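Lipoprotein (Colwellia psychrerythraea, PDB 3O0Y) is of unknown function but belongs to the DUF885 family, in a metallopeptidase-like clan, and may have a related activity. Local coordinates at residues Arg573-Phe583 with Asn601-Lys609. Sequence-based numbering, arbitrary orientation.
Sequences RLGDKFDLAEF and NVNHWLDNK
Trp605 reaches from the last helix into the bend between helices 555-574 and 580-588, its indole edge meeting Glu582. NE1 donates to OE1 of Glu582 at 3.1 Å, bent a little from straight (159°); the oxygen lies in the indole plane, while NE1 stands 31° out of the carboxylate plane, on the anti side. The syn lone pair of the same OE1 takes NZ of Lys609 at 2.9 Å, a salt bridge; two donors thus grip one oxygen, and the carboxylate plane stands 76° from the indole. Leu606 CD2 lies over one indole face, offset toward the rim. CH2 lies 4.1 Å from CE1 of Phe578 and 3.9 Å from CD1 of Leu574, and CZ3 comes in at the ring edge of Phe583, 4.0 Å from its CD1. A serine in place of Trp605 would probably leave a gap between Leu574, Phe578 and Phe583 and OE1 of Glu582 without its indole donor. Lys609 can be followed outward: CB and CG rest near CD2 of Leu574, CD passes 3.8 Å from Leu574 CD1, and bends at chi2 and chi3 swing CE and NZ over to Glu582. Leu574 also packs its CD1 against CD2 of Leu606. Beyond it, the guanidinium of Arg573 lays one face over CB of Leu606 and sends NH2 in plane to the anti lone pair of Asp607 OD1 (2.7 Å), a salt bridge between two exposed side chains. Asp579 N-caps helix 580-588. This is plain helix packing, an aromatic and leucine cluster flanked by salt bridges, joining C-terminal helix 595-608 to the junction of two earlier helices.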
# COMPACT_ATOMS: atom_id res chain seq x y z
N ARG A 573 -29.08 16.85 -0.91
CA ARG A 573 -29.05 18.11 -1.68
C ARG A 573 -29.81 17.95 -2.99
O ARG A 573 -30.62 18.81 -3.38
CB ARG A 573 -27.63 18.54 -2.02
CG ARG A 573 -27.00 19.69 -1.23
CD ARG A 573 -27.65 21.01 -1.46
NE ARG A 573 -27.01 21.93 -2.41
CZ ARG A 573 -25.77 22.43 -2.35
NH1 ARG A 573 -24.89 22.08 -1.42
NH2 ARG A 573 -25.42 23.32 -3.25
N LEU A 574 -29.58 16.85 -3.69
CA LEU A 574 -30.07 16.72 -5.03
C LEU A 574 -31.40 16.02 -5.14
O LEU A 574 -32.04 16.12 -6.20
CB LEU A 574 -29.04 16.01 -5.92
CG LEU A 574 -27.73 16.77 -6.14
CD1 LEU A 574 -26.77 16.07 -7.05
CD2 LEU A 574 -27.93 18.24 -6.58
N GLY A 575 -31.75 15.21 -4.15
CA GLY A 575 -32.93 14.36 -4.26
C GLY A 575 -32.96 13.49 -5.51
O GLY A 575 -32.02 12.74 -5.78
N ASP A 576 -34.03 13.57 -6.30
CA ASP A 576 -34.15 12.72 -7.49
C ASP A 576 -33.28 13.18 -8.66
O ASP A 576 -33.21 12.48 -9.66
CB ASP A 576 -35.63 12.59 -7.90
CG ASP A 576 -36.20 13.88 -8.50
OD1 ASP A 576 -37.41 13.83 -8.89
OD2 ASP A 576 -35.50 14.95 -8.57
N LYS A 577 -32.56 14.29 -8.49
CA LYS A 577 -31.55 14.74 -9.46
C LYS A 577 -30.17 14.12 -9.13
O LYS A 577 -29.19 14.37 -9.84
CB LYS A 577 -31.42 16.26 -9.46
CG LYS A 577 -32.77 16.95 -9.78
CD LYS A 577 -32.82 17.38 -11.22
CE LYS A 577 -32.37 18.88 -11.33
NZ LYS A 577 -32.28 19.42 -12.74
N PHE A 578 -30.09 13.34 -8.05
CA PHE A 578 -28.82 12.65 -7.77
C PHE A 578 -28.48 11.67 -8.89
O PHE A 578 -29.29 10.85 -9.26
CB PHE A 578 -28.79 12.01 -6.38
CG PHE A 578 -27.49 11.30 -6.07
CD1 PHE A 578 -26.38 11.97 -5.55
CD2 PHE A 578 -27.41 9.94 -6.29
CE1 PHE A 578 -25.17 11.28 -5.32
CE2 PHE A 578 -26.23 9.27 -6.08
CZ PHE A 578 -25.11 9.97 -5.58
N ASP A 579 -27.22 11.70 -9.36
CA ASP A 579 -26.74 10.74 -10.34
C ASP A 579 -25.43 10.13 -9.86
O ASP A 579 -24.41 10.85 -9.68
CB ASP A 579 -26.51 11.42 -11.66
CG ASP A 579 -26.19 10.42 -12.71
OD1 ASP A 579 -27.12 9.67 -13.10
OD2 ASP A 579 -25.01 10.25 -13.04
N LEU A 580 -25.46 8.85 -9.54
CA LEU A 580 -24.28 8.23 -8.98
C LEU A 580 -23.10 8.29 -9.94
O LEU A 580 -21.98 8.37 -9.54
CB LEU A 580 -24.63 6.78 -8.59
CG LEU A 580 -23.55 6.01 -7.84
CD1 LEU A 580 -23.29 6.57 -6.46
CD2 LEU A 580 -23.99 4.48 -7.81
N ALA A 581 -23.34 8.20 -11.26
CA ALA A 581 -22.25 8.32 -12.22
C ALA A 581 -21.49 9.62 -12.09
O ALA A 581 -20.23 9.64 -12.19
CB ALA A 581 -22.76 8.13 -13.67
N GLU A 582 -22.23 10.72 -11.93
CA GLU A 582 -21.58 12.04 -11.70
C GLU A 582 -20.84 12.10 -10.44
O GLU A 582 -19.78 12.66 -10.41
CB GLU A 582 -22.59 13.16 -11.69
CG GLU A 582 -23.25 13.36 -13.07
CD GLU A 582 -24.23 14.53 -13.08
OE1 GLU A 582 -24.40 15.24 -12.06
OE2 GLU A 582 -24.81 14.75 -14.17
N PHE A 583 -21.37 11.51 -9.37
CA PHE A 583 -20.68 11.47 -8.09
C PHE A 583 -19.36 10.73 -8.24
O PHE A 583 -18.36 11.17 -7.73
CB PHE A 583 -21.55 10.78 -7.03
CG PHE A 583 -20.88 10.57 -5.71
CD1 PHE A 583 -20.76 11.66 -4.86
CD2 PHE A 583 -20.46 9.34 -5.25
CE1 PHE A 583 -20.08 11.56 -3.63
CE2 PHE A 583 -19.81 9.22 -4.02
CZ PHE A 583 -19.65 10.35 -3.18
N ASN A 601 -14.59 19.65 -3.75
CA ASN A 601 -14.99 19.29 -5.13
C ASN A 601 -16.44 18.82 -5.22
O ASN A 601 -17.19 19.18 -6.16
CB ASN A 601 -14.04 18.24 -5.75
CG ASN A 601 -12.67 18.84 -6.04
OD1 ASN A 601 -12.56 20.07 -6.19
ND2 ASN A 601 -11.64 17.98 -6.24
N VAL A 602 -16.86 18.04 -4.22
CA VAL A 602 -18.28 17.61 -4.17
C VAL A 602 -19.16 18.82 -4.05
O VAL A 602 -20.15 18.96 -4.74
CB VAL A 602 -18.52 16.59 -3.01
CG1 VAL A 602 -20.05 16.37 -2.74
CG2 VAL A 602 -17.84 15.23 -3.39
N ASN A 603 -18.78 19.74 -3.17
CA ASN A 603 -19.56 20.97 -2.97
C ASN A 603 -19.62 21.88 -4.21
O ASN A 603 -20.72 22.41 -4.55
CB ASN A 603 -19.03 21.75 -1.79
CG ASN A 603 -19.45 21.17 -0.47
OD1 ASN A 603 -20.45 20.46 -0.35
ND2 ASN A 603 -18.69 21.54 0.56
N HIS A 604 -18.51 21.93 -4.96
CA HIS A 604 -18.48 22.69 -6.21
C HIS A 604 -19.46 22.10 -7.19
O HIS A 604 -20.19 22.85 -7.84
CB HIS A 604 -17.08 22.74 -6.79
CG HIS A 604 -16.96 23.55 -8.05
ND1 HIS A 604 -16.82 24.93 -8.05
CD2 HIS A 604 -16.90 23.17 -9.34
CE1 HIS A 604 -16.71 25.36 -9.30
NE2 HIS A 604 -16.74 24.31 -10.10
N TRP A 605 -19.42 20.78 -7.33
CA TRP A 605 -20.41 20.06 -8.15
C TRP A 605 -21.84 20.31 -7.69
O TRP A 605 -22.69 20.69 -8.52
CB TRP A 605 -20.03 18.55 -8.19
CG TRP A 605 -21.08 17.64 -8.66
CD1 TRP A 605 -21.58 17.56 -9.92
CD2 TRP A 605 -21.71 16.61 -7.90
NE1 TRP A 605 -22.52 16.56 -9.99
CE2 TRP A 605 -22.60 15.95 -8.77
CE3 TRP A 605 -21.59 16.15 -6.59
CZ2 TRP A 605 -23.36 14.86 -8.38
CZ3 TRP A 605 -22.35 15.04 -6.21
CH2 TRP A 605 -23.24 14.43 -7.12
N LEU A 606 -22.14 20.17 -6.40
CA LEU A 606 -23.52 20.37 -5.93
C LEU A 606 -23.99 21.81 -6.23
O LEU A 606 -25.14 22.01 -6.65
CB LEU A 606 -23.55 20.12 -4.42
CG LEU A 606 -23.34 18.66 -4.06
CD1 LEU A 606 -23.27 18.41 -2.56
CD2 LEU A 606 -24.40 17.76 -4.79
N ASP A 607 -23.09 22.78 -6.08
CA ASP A 607 -23.46 24.22 -6.19
C ASP A 607 -23.78 24.60 -7.66
O ASP A 607 -24.51 25.57 -7.95
CB ASP A 607 -22.36 25.13 -5.71
CG ASP A 607 -22.22 25.16 -4.19
OD1 ASP A 607 -23.10 24.67 -3.45
OD2 ASP A 607 -21.17 25.69 -3.74
N ASN A 608 -23.25 23.83 -8.58
CA ASN A 608 -23.37 24.15 -9.97
C ASN A 608 -24.45 23.30 -10.66
O ASN A 608 -24.71 23.45 -11.85
CB ASN A 608 -21.97 24.12 -10.62
CG ASN A 608 -21.09 25.36 -10.20
OD1 ASN A 608 -20.21 25.31 -9.30
ND2 ASN A 608 -21.39 26.48 -10.80
N LYS A 609 -25.19 22.50 -9.89
CA LYS A 609 -26.29 21.68 -10.45
C LYS A 609 -27.55 22.53 -10.64
O LYS A 609 -27.99 23.22 -9.70
CB LYS A 609 -26.60 20.49 -9.56
CG LYS A 609 -25.60 19.34 -9.66
CD LYS A 609 -26.20 18.06 -10.27
CE LYS A 609 -26.04 18.02 -11.73
NZ LYS A 609 -26.77 16.89 -12.32